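Local structure of Uly1 (Catenovulum maritimum, 7DRQ) at residues M128-E133 / R200-T205; I143-F148 / K185-T190; Y152-A157 / Q169-T174. The protein probably cleaves the algal polysaccharide ulvan by a lyase reaction, as a calcium-binding enzyme of polysaccharide lyase family 24. One frame throughout, in Å; residues are numbered along the deposited sequence.

Interaction 1 of 3, residues M128-E133 / R200-T205; sequences MHAYRE and RLTYPT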
loop_
_atom_site.group_PDB
_atom_site.type_symbol
_atom_site.label_atom_id
_atom_site.label_comp_id
_atom_site.label_asym_id
_atom_site.label_seq_id
_atom_site.Cartn_x
_atom_site.Cartn_y
_atom_site.Cartn_z
HETATM N N MSE A 128 7.964 0.721 -9.149
HETATM C CA MSE A 128 7.870 -0.664 -9.619
HETATM C C MSE A 128 6.451 -1.073 -9.977
HETATM O O MSE A 128 5.517 -0.859 -9.204
HETATM C CB MSE A 128 8.398 -1.603 -8.541
HETATM C CG MSE A 128 9.843 -1.382 -8.195
HETATM SE SE MSE A 128 10.437 -2.806 -7.053
HETATM C CE MSE A 128 10.324 -1.863 -5.335
ATOM N N HIS A 129 6.282 -1.664 -11.159
ATOM C CA HIS A 129 5.017 -2.316 -11.496
ATOM C C HIS A 129 5.336 -3.599 -12.269
ATOM O O HIS A 129 5.174 -3.667 -13.492
ATOM C CB HIS A 129 4.080 -1.399 -12.282
ATOM C CG HIS A 129 2.705 -1.966 -12.461
ATOM N ND1 HIS A 129 1.695 -1.284 -13.108
ATOM C CD2 HIS A 129 2.168 -3.144 -12.064
ATOM C CE1 HIS A 129 0.603 -2.028 -13.121
ATOM N NE2 HIS A 129 0.861 -3.160 -12.492
ATOM N N ALA A 130 5.781 -4.618 -11.530
ATOM C CA ALA A 130 6.029 -5.952 -12.083
ATOM C C ALA A 130 7.042 -5.923 -13.229
ATOM O O ALA A 130 6.897 -6.630 -14.231
ATOM C CB ALA A 130 4.718 -6.601 -12.533
ATOM N N TYR A 131 8.091 -5.123 -13.082
ATOM C CA TYR A 131 9.078 -5.068 -14.150
ATOM C C TYR A 131 10.028 -6.257 -14.052
ATOM O O TYR A 131 10.168 -6.891 -13.004
ATOM C CB TYR A 131 9.847 -3.746 -14.114
ATOM C CG TYR A 131 8.926 -2.547 -14.218
ATOM C CD1 TYR A 131 7.856 -2.549 -15.101
ATOM C CD2 TYR A 131 9.110 -1.433 -13.412
ATOM C CE1 TYR A 131 6.994 -1.454 -15.202
ATOM C CE2 TYR A 131 8.253 -0.339 -13.493
ATOM C CZ TYR A 131 7.199 -0.357 -14.383
ATOM O OH TYR A 131 6.355 0.722 -14.469
ATOM N N ARG A 132 10.669 -6.566 -15.180
ATOM C CA ARG A 132 11.580 -7.698 -15.301
ATOM C C ARG A 132 12.725 -7.284 -16.210
ATOM O O ARG A 132 12.690 -6.226 -16.836
ATOM C CB ARG A 132 10.867 -8.945 -15.858
ATOM C CG ARG A 132 9.848 -8.616 -16.926
ATOM C CD ARG A 132 8.944 -9.804 -17.266
ATOM N NE ARG A 132 7.676 -9.349 -17.849
ATOM C CZ ARG A 132 7.514 -9.002 -19.125
ATOM N NH1 ARG A 132 8.537 -9.054 -19.973
ATOM N NH2 ARG A 132 6.327 -8.602 -19.559
ATOM N N GLU A 133 13.750 -8.140 -16.300
ATOM C CA GLU A 133 14.945 -7.741 -17.041
ATOM C C GLU A 133 14.643 -7.477 -18.511
ATOM O O GLU A 133 15.326 -6.664 -19.144
ATOM C CB GLU A 133 16.042 -8.796 -16.899
ATOM C CG GLU A 133 15.740 -10.119 -17.567
ATOM C CD GLU A 133 16.780 -11.151 -17.217
ATOM O OE1 GLU A 133 17.919 -10.739 -16.921
ATOM O OE2 GLU A 133 16.462 -12.355 -17.216
ATOM N N ARG A 200 8.966 -9.051 -11.535
ATOM C CA ARG A 200 7.504 -9.083 -11.541
ATOM C C ARG A 200 6.907 -8.715 -10.182
ATOM O O ARG A 200 5.881 -9.264 -9.774
ATOM C CB ARG A 200 6.978 -10.445 -12.009
ATOM C CG ARG A 200 7.360 -10.773 -13.442
ATOM C CD ARG A 200 6.609 -12.013 -13.931
ATOM N NE ARG A 200 6.507 -12.055 -15.389
ATOM C CZ ARG A 200 7.367 -12.698 -16.173
ATOM N NH1 ARG A 200 8.389 -13.340 -15.634
ATOM N NH2 ARG A 200 7.212 -12.695 -17.494
ATOM N N LEU A 201 7.525 -7.759 -9.488
ATOM C CA LEU A 201 7.056 -7.343 -8.169
ATOM C C LEU A 201 6.343 -5.992 -8.235
ATOM O O LEU A 201 6.765 -5.087 -8.966
ATOM C CB LEU A 201 8.221 -7.278 -7.178
ATOM C CG LEU A 201 8.948 -8.589 -6.853
ATOM C CD1 LEU A 201 10.102 -8.333 -5.898
ATOM C CD2 LEU A 201 7.984 -9.600 -6.252
ATOM N N THR A 202 5.277 -5.852 -7.437
ATOM C CA THR A 202 4.485 -4.627 -7.345
ATOM C C THR A 202 3.992 -4.465 -5.907
ATOM O O THR A 202 3.891 -5.438 -5.152
ATOM C CB THR A 202 3.285 -4.660 -8.314
ATOM O OG1 THR A 202 3.703 -5.159 -9.597
ATOM C CG2 THR A 202 2.654 -3.254 -8.491
ATOM N N TYR A 203 3.712 -3.208 -5.524
ATOM C CA TYR A 203 3.075 -2.815 -4.263
ATOM C C TYR A 203 3.936 -3.056 -3.030
ATOM O O TYR A 203 3.575 -3.892 -2.189
ATOM C CB TYR A 203 1.756 -3.555 -4.049
ATOM C CG TYR A 203 0.714 -3.350 -5.104
ATOM C CD1 TYR A 203 0.193 -2.092 -5.377
ATOM C CD2 TYR A 203 0.238 -4.431 -5.823
ATOM C CE1 TYR A 203 -0.781 -1.926 -6.350
ATOM C CE2 TYR A 203 -0.725 -4.278 -6.788
ATOM C CZ TYR A 203 -1.232 -3.035 -7.049
ATOM O OH TYR A 203 -2.197 -2.921 -8.022
ATOM N N PRO A 204 5.048 -2.338 -2.861
ATOM C CA PRO A 204 5.852 -2.496 -1.633
ATOM C C PRO A 204 5.104 -1.938 -0.428
ATOM O O PRO A 204 4.658 -0.788 -0.439
ATOM C CB PRO A 204 7.122 -1.694 -1.936
ATOM C CG PRO A 204 6.642 -0.613 -2.898
ATOM C CD PRO A 204 5.569 -1.273 -3.742
ATOM N N THR A 205 4.944 -2.772 0.604
ATOM C CA THR A 205 4.284 -2.377 1.844
ATOM C C THR A 205 5.034 -2.999 3.010
ATOM O O THR A 205 5.050 -4.227 3.141
ATOM C CB THR A 205 2.814 -2.811 1.862
ATOM O OG1 THR A 205 2.133 -2.221 0.751
ATOM C CG2 THR A 205 2.136 -2.337 3.158
HETATM O O HOH W 1 4.435 -0.750 -6.884
HETATM O O HOH W 2 8.976 -3.888 -10.638
HETATM O O HOH W 3 10.151 -6.513 -10.025
#

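Interaction 2 of 3, residues I143-F148 / K185-T190; sequences IRKDYF and KHLTMT. With CA (calcium ion), chain C.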
loop_
_atom_site.group_PDB
_atom_site.type_symbol
_atom_site.label_atom_id
_atom_site.label_comp_id
_atom_site.label_asym_id
_atom_site.label_seq_id
_atom_site.Cartn_x
_atom_site.Cartn_y
_atom_site.Cartn_z
ATOM N N ILE A 143 16.461 -1.148 -18.507
ATOM C CA ILE A 143 15.937 -1.654 -17.241
ATOM C C ILE A 143 16.492 -3.035 -16.901
ATOM O O ILE A 143 16.076 -3.639 -15.910
ATOM C CB ILE A 143 14.399 -1.660 -17.253
ATOM C CG1 ILE A 143 13.829 -1.643 -15.833
ATOM C CG2 ILE A 143 13.859 -2.861 -18.033
ATOM C CD1 ILE A 143 12.307 -1.460 -15.809
ATOM N N ARG A 144 17.458 -3.535 -17.678
ATOM C CA ARG A 144 17.892 -4.916 -17.500
ATOM C C ARG A 144 18.450 -5.180 -16.106
ATOM O O ARG A 144 18.267 -6.278 -15.566
ATOM C CB ARG A 144 18.919 -5.266 -18.572
ATOM C CG ARG A 144 18.301 -5.378 -19.955
ATOM C CD ARG A 144 19.366 -5.609 -21.018
ATOM N NE ARG A 144 20.199 -4.429 -21.209
ATOM C CZ ARG A 144 21.303 -4.408 -21.949
ATOM N NH1 ARG A 144 21.708 -5.510 -22.563
ATOM N NH2 ARG A 144 22.000 -3.290 -22.071
ATOM N N LYS A 145 19.127 -4.194 -15.508
ATOM C CA LYS A 145 19.644 -4.276 -14.145
ATOM C C LYS A 145 19.000 -3.221 -13.251
ATOM O O LYS A 145 19.631 -2.696 -12.330
ATOM C CB LYS A 145 21.169 -4.139 -14.135
ATOM C CG LYS A 145 21.876 -5.181 -14.999
ATOM C CD LYS A 145 21.579 -6.590 -14.515
ATOM C CE LYS A 145 22.385 -7.641 -15.302
ATOM N NZ LYS A 145 22.021 -9.016 -14.881
ATOM N N ASP A 146 17.728 -2.897 -13.519
ATOM C CA ASP A 146 17.053 -1.867 -12.736
ATOM C C ASP A 146 15.562 -2.165 -12.579
ATOM O O ASP A 146 14.782 -1.237 -12.329
ATOM C CB ASP A 146 17.269 -0.495 -13.391
ATOM C CG ASP A 146 16.973 0.658 -12.449
ATOM O OD1 ASP A 146 17.327 0.566 -11.250
ATOM O OD2 ASP A 146 16.387 1.668 -12.909
ATOM N N TYR A 147 15.149 -3.430 -12.726
ATOM C CA TYR A 147 13.733 -3.797 -12.683
ATOM C C TYR A 147 13.195 -3.870 -11.263
ATOM O O TYR A 147 11.970 -3.874 -11.075
ATOM C CB TYR A 147 13.510 -5.151 -13.368
ATOM C CG TYR A 147 14.430 -6.216 -12.826
ATOM C CD1 TYR A 147 14.097 -6.935 -11.685
ATOM C CD2 TYR A 147 15.645 -6.487 -13.443
ATOM C CE1 TYR A 147 14.942 -7.907 -11.182
ATOM C CE2 TYR A 147 16.496 -7.448 -12.946
ATOM C CZ TYR A 147 16.141 -8.151 -11.816
ATOM O OH TYR A 147 16.977 -9.112 -11.313
ATOM N N PHE A 148 14.087 -3.936 -10.272
ATOM C CA PHE A 148 13.753 -3.917 -8.856
ATOM C C PHE A 148 14.571 -2.786 -8.246
ATOM O O PHE A 148 15.768 -2.673 -8.524
ATOM C CB PHE A 148 14.084 -5.268 -8.179
ATOM C CG PHE A 148 13.757 -5.309 -6.713
ATOM C CD1 PHE A 148 12.479 -5.638 -6.288
ATOM C CD2 PHE A 148 14.721 -5.000 -5.763
ATOM C CE1 PHE A 148 12.160 -5.647 -4.944
ATOM C CE2 PHE A 148 14.417 -5.015 -4.406
ATOM C CZ PHE A 148 13.131 -5.346 -3.993
ATOM N N LYS A 185 20.311 2.680 -6.370
ATOM C CA LYS A 185 19.253 1.693 -6.558
ATOM C C LYS A 185 19.859 0.296 -6.588
ATOM O O LYS A 185 20.747 0.011 -7.398
ATOM C CB LYS A 185 18.461 1.977 -7.837
ATOM C CG LYS A 185 17.662 3.303 -7.801
ATOM C CD LYS A 185 16.918 3.524 -9.119
ATOM C CE LYS A 185 17.896 3.825 -10.254
ATOM N NZ LYS A 185 17.229 3.953 -11.589
ATOM N N HIS A 186 19.395 -0.555 -5.687
ATOM C CA HIS A 186 19.886 -1.911 -5.547
ATOM C C HIS A 186 18.877 -2.884 -6.136
ATOM O O HIS A 186 17.664 -2.729 -5.966
ATOM C CB HIS A 186 20.149 -2.232 -4.080
ATOM C CG HIS A 186 21.204 -1.362 -3.477
ATOM N ND1 HIS A 186 22.520 -1.759 -3.372
ATOM C CD2 HIS A 186 21.145 -0.100 -2.985
ATOM C CE1 HIS A 186 23.225 -0.784 -2.822
ATOM N NE2 HIS A 186 22.414 0.235 -2.580
ATOM N N LEU A 187 19.390 -3.883 -6.828
ATOM C CA LEU A 187 18.557 -4.814 -7.575
ATOM C C LEU A 187 18.073 -5.979 -6.720
ATOM O O LEU A 187 17.363 -6.856 -7.231
ATOM C CB LEU A 187 19.350 -5.336 -8.781
ATOM C CG LEU A 187 18.585 -5.918 -9.965
ATOM C CD1 LEU A 187 17.594 -4.891 -10.505
ATOM C CD2 LEU A 187 19.564 -6.358 -11.042
ATOM N N THR A 188 18.440 -5.996 -5.439
ATOM C CA THR A 188 18.176 -7.091 -4.519
ATOM C C THR A 188 18.170 -6.538 -3.103
ATOM O O THR A 188 18.781 -5.504 -2.818
ATOM C CB THR A 188 19.232 -8.212 -4.637
ATOM O OG1 THR A 188 19.068 -9.148 -3.561
ATOM C CG2 THR A 188 20.653 -7.630 -4.565
HETATM N N MSE A 189 17.469 -7.247 -2.221
HETATM C CA MSE A 189 17.446 -6.949 -0.792
HETATM C C MSE A 189 18.318 -7.893 0.038
HETATM O O MSE A 189 18.523 -7.669 1.235
HETATM C CB MSE A 189 16.003 -7.027 -0.290
HETATM C CG MSE A 189 15.056 -6.184 -1.136
HETATM SE SE MSE A 189 13.301 -6.036 -0.291
HETATM C CE MSE A 189 13.756 -4.794 1.145
ATOM N N THR A 190 18.815 -8.962 -0.584
ATOM C CA THR A 190 19.539 -10.003 0.134
ATOM C C THR A 190 21.034 -9.971 -0.115
ATOM O O THR A 190 21.750 -10.860 0.374
ATOM C CB THR A 190 19.036 -11.394 -0.270
ATOM O OG1 THR A 190 19.314 -11.584 -1.660
ATOM C CG2 THR A 190 17.536 -11.555 0.003
HETATM CA CA CA C . 21.741 0.119 -9.547
HETATM O O HOH W 4 20.295 -1.882 -9.733
HETATM O O HOH W 5 22.317 -0.940 -11.746
HETATM O O HOH W 6 20.026 1.149 -10.963
HETATM O O HOH W 7 17.860 -9.280 -8.536
#

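Interaction 3 of 3, residues Y152-A157 / Q169-T174; sequences YSLAGA and QFVKDT. With CA (calcium ion), chain C.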
loop_
_atom_site.group_PDB
_atom_site.type_symbol
_atom_site.label_atom_id
_atom_site.label_comp_id
_atom_site.label_asym_id
_atom_site.label_seq_id
_atom_site.Cartn_x
_atom_site.Cartn_y
_atom_site.Cartn_z
ATOM N N TYR A 152 18.675 2.153 0.562
ATOM C CA TYR A 152 18.748 1.956 2.000
ATOM C C TYR A 152 19.936 2.713 2.567
ATOM O O TYR A 152 20.853 3.118 1.848
ATOM C CB TYR A 152 18.828 0.468 2.380
ATOM C CG TYR A 152 20.114 -0.213 1.973
ATOM C CD1 TYR A 152 20.311 -0.655 0.661
ATOM C CD2 TYR A 152 21.133 -0.419 2.890
ATOM C CE1 TYR A 152 21.499 -1.296 0.285
ATOM C CE2 TYR A 152 22.325 -1.057 2.521
ATOM C CZ TYR A 152 22.501 -1.480 1.216
ATOM O OH TYR A 152 23.682 -2.111 0.855
ATOM N N SER A 153 19.913 2.875 3.876
ATOM C CA SER A 153 20.804 3.800 4.554
ATOM C C SER A 153 21.786 3.060 5.453
ATOM O O SER A 153 21.686 1.847 5.688
ATOM C CB SER A 153 19.992 4.794 5.386
ATOM O OG SER A 153 19.674 4.203 6.633
ATOM N N LEU A 154 22.740 3.830 5.965
ATOM C CA LEU A 154 23.558 3.393 7.076
ATOM C C LEU A 154 22.696 3.142 8.303
ATOM O O LEU A 154 21.619 3.724 8.473
ATOM C CB LEU A 154 24.594 4.461 7.431
ATOM C CG LEU A 154 25.535 4.921 6.323
ATOM C CD1 LEU A 154 26.331 6.155 6.807
ATOM C CD2 LEU A 154 26.451 3.766 5.964
ATOM N N ALA A 155 23.202 2.283 9.180
ATOM C CA ALA A 155 22.643 2.180 10.518
ATOM C C ALA A 155 22.794 3.517 11.234
ATOM O O ALA A 155 23.806 4.206 11.082
ATOM C CB ALA A 155 23.331 1.057 11.303
ATOM N N GLY A 156 21.753 3.902 11.970
ATOM C CA GLY A 156 21.730 5.165 12.678
ATOM C C GLY A 156 21.250 6.348 11.862
ATOM O O GLY A 156 21.160 7.455 12.405
ATOM N N ALA A 157 20.941 6.160 10.576
ATOM C CA ALA A 157 20.579 7.307 9.740
ATOM C C ALA A 157 19.267 7.939 10.168
ATOM O O ALA A 157 19.085 9.153 9.990
ATOM C CB ALA A 157 20.487 6.899 8.272
ATOM N N GLN A 169 23.900 9.635 3.883
ATOM C CA GLN A 169 23.411 8.556 4.730
ATOM C C GLN A 169 23.003 7.313 3.948
ATOM O O GLN A 169 22.764 6.267 4.563
ATOM C CB GLN A 169 22.211 9.038 5.550
ATOM C CG GLN A 169 22.600 10.044 6.625
ATOM C CD GLN A 169 23.715 9.512 7.488
ATOM O OE1 GLN A 169 23.510 8.609 8.289
ATOM N NE2 GLN A 169 24.916 10.059 7.313
ATOM N N PHE A 170 22.923 7.387 2.630
ATOM C CA PHE A 170 22.403 6.273 1.855
ATOM C C PHE A 170 23.526 5.564 1.114
ATOM O O PHE A 170 24.575 6.149 0.825
ATOM C CB PHE A 170 21.300 6.739 0.900
ATOM C CG PHE A 170 19.986 6.924 1.604
ATOM C CD1 PHE A 170 19.760 8.060 2.378
ATOM C CD2 PHE A 170 19.029 5.916 1.585
ATOM C CE1 PHE A 170 18.572 8.220 3.069
ATOM C CE2 PHE A 170 17.837 6.056 2.269
ATOM C CZ PHE A 170 17.603 7.222 3.020
ATOM N N VAL A 171 23.300 4.285 0.850
ATOM C CA VAL A 171 24.345 3.373 0.397
ATOM C C VAL A 171 24.253 3.235 -1.112
ATOM O O VAL A 171 23.204 2.861 -1.653
ATOM C CB VAL A 171 24.232 2.005 1.083
ATOM C CG1 VAL A 171 25.352 1.083 0.578
ATOM C CG2 VAL A 171 24.282 2.159 2.590
ATOM N N LYS A 172 25.359 3.525 -1.791
ATOM C CA LYS A 172 25.388 3.431 -3.239
ATOM C C LYS A 172 25.436 1.977 -3.703
ATOM O O LYS A 172 25.952 1.082 -3.016
ATOM C CB LYS A 172 26.589 4.204 -3.797
ATOM C CG LYS A 172 26.583 5.695 -3.463
ATOM C CD LYS A 172 27.644 6.453 -4.246
ATOM C CE LYS A 172 27.821 7.869 -3.720
ATOM N NZ LYS A 172 28.751 8.672 -4.574
ATOM N N ASP A 173 24.887 1.749 -4.891
ATOM C CA ASP A 173 25.112 0.502 -5.611
ATOM C C ASP A 173 26.571 0.471 -6.039
ATOM O O ASP A 173 26.988 1.275 -6.877
ATOM C CB ASP A 173 24.173 0.419 -6.814
ATOM C CG ASP A 173 24.339 -0.862 -7.617
ATOM O OD1 ASP A 173 25.253 -1.659 -7.324
ATOM O OD2 ASP A 173 23.542 -1.083 -8.547
ATOM N N THR A 174 27.357 -0.433 -5.444
ATOM C CA THR A 174 28.740 -0.660 -5.851
ATOM C C THR A 174 28.929 -2.071 -6.388
ATOM O O THR A 174 30.053 -2.594 -6.392
ATOM C CB THR A 174 29.718 -0.395 -4.699
ATOM O OG1 THR A 174 29.376 -1.188 -3.554
ATOM C CG2 THR A 174 29.704 1.071 -4.320
HETATM CA CA CA C . 21.741 0.119 -9.547
HETATM O O HOH W 8 20.568 3.290 -1.473
HETATM O O HOH W 4 20.295 -1.882 -9.733
HETATM O O HOH W 5 22.317 -0.940 -11.746
HETATM O O HOH W 6 20.026 1.149 -10.963
#

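Interaction 1 of 3, residues M128-E133 / R200-T205
Two backbone hydrogen bonds tie Ala130 and Tyr131 to the start of strand 201-208: Ala130 N gives to Leu201 O (2.8 Å), and Arg200 N gives to Tyr131 O (2.9 Å). Between them Ala130 turns the chain through a corner in the left-handed helical region, where its small side chain fits against the hydroxyl of Thr202, CB to OG1 3.4 Å. Thr202 OG1 also lies at the edge of the His129 imidazole, near the ring plane and 3.5 Å from His129 CD2, while Thr202 CG2 reaches the same CD2 at 3.6 Å. Arg132 CD lies over one face of the Arg200 guanidinium, toward its rim and 3.4 Å from Arg200 NH2, with the two guanidinium planes 26° apart; the two positive groups lie close without a hydrogen bond. A first torsion of 38° sets Arg132 CG between the backbone N and the carbonyl carbon; from there the chain runs extended to NE, and NH1 is hydrogen-bonded to Asn134. A glycine in place of Arg132 would probably leave one face of the Arg200 guanidinium without its aliphatic cover and Asn134 OD1 without this donor. Water fills in where the backbones diverge: one molecule links Met128 O to Tyr203 N, another accepts from Tyr131 N and may donate to Leu201 O. In the outer shell, Glu106 holds His129 ND1, His108 stacks on the same ring, and Asn109 holds the Tyr131 hydroxyl. The result is a loop corner fastened to the edge strand of a four-stranded antiparallel sheet, consistent with a blade of the BNR-type beta-propeller.

Interaction 2 of 3, residues I143-F148 / K185-T190
Lys185 meets Asp146 through a salt bridge, NZ to OD2 2.8 Å, beside a calcium site where a type I beta turn, Ile143 to Asp146, faces the irregular segment 185-190. A bend at the third torsion of Lys185 (-70°) brings the ammonium to the syn side of the carboxylate, somewhat out of its plane; His93 and Arg149 give the lysine and the aspartate their second partners. The backbone of the same lysine does the metal work: its O binds the calcium ion at 2.4 Å, alongside carboxylates of Asp173 and Asp183. The turn joins the site through the second shell, since metal-bound water 6 donates to Asp146 OD1 (2.8 Å) and water 4 to Lys145 O. An aspartate thus suits its place twice over, one oxygen for the lysine and the other for the metal's water. His186 points away from the turn and gives its NE2 to Val171 O. Leu187 carries the apolar part of the contact. Its CD1 stands over the centre of the Tyr147 ring in a CH-pi contact, 3.7 Å from the centroid and 12° off the normal, and also packs on Phe148 O; its CD2 lies 4.0 Å from Lys145 CD. A branched side chain is apt here, one methyl lying over the ring while the other covers the lysine chain. Leu187 O accepts a hydrogen bond from water 7, which also bonds Tyr147 OH (2.9 Å). Thr188 opens an ST turn, its OG1 accepting from Thr190 N at 3.0 Å and also hydrogen-bonded to Ile192 O. Met189, present as selenomethionine, makes a Met-aromatic contact, SE at the edge of the Phe148 ring, while its CG lies 3.5 Å from Phe148 CE2.

Interaction 3 of 3, residues Y152-A157 / Q169-T174
A single backbone bridge, Ser153 with Phe170, joins segment 152-157, which runs out of strand 150-152, to segment 169-174, in the long loop region before helix 195-198, within BNR-repeat sequence consistent with a beta-propeller. Its hydrogen bonds are Val171 N to Tyr152 O (2.9 Å) and Leu154 N to Gln169 O (2.8 Å), both arriving nearly along the C=O axis. In two CH-pi contacts, Val171 CB sits over one face of the Tyr152 ring, 4.1 Å from the centroid, and Ser153 CB over the centre of the Phe170 ring, 4.0 Å from its centroid. Tyr152 reaches Val171 because a first torsion of 68° swings its ring beneath that residue, a flat surface for a branched side chain. A type II turn follows from Leu154 to Ala157, with Gly156 at the positive phi that suits glycine. Ser153 OG (2.7 Å) and Ala157 N approach Leu154 O from opposite faces of its plane, and Ser153 OG also bonds Ile122 N, tying the turn to strand 122-126. Gln169 OE1 packs on Ala157 CB at 3.5 Å. Asp173 binds calcium through OD2. Phe170 rests on Ile122 and Leu124 of strand 122-126 and meets Phe91, at the end of strand 86-91, edge-to-face.

In the fold
Following the chain from strand 122-126, the first half of interaction 1 comes at 128-133, then those of interaction 2 at 143-148 and interaction 3 at 152-157. The partners return in reverse order: 169-174 closes interaction 3, 185-190 closes interaction 2 and 200-205 closes interaction 1. The three loops lie one within another and none cross. Interactions 1 and 2 touch through Phe148, which packs on Met128 and Leu201. Interactions 2 and 3 share the calcium ion. Interaction 1 fastens the whole excursion to strand 201-208, interaction 2 joins the loop after strand 122-126 to that before helix 195-198 beside the calcium, and interaction 3 holds the part innermost in sequence near strand 122-126.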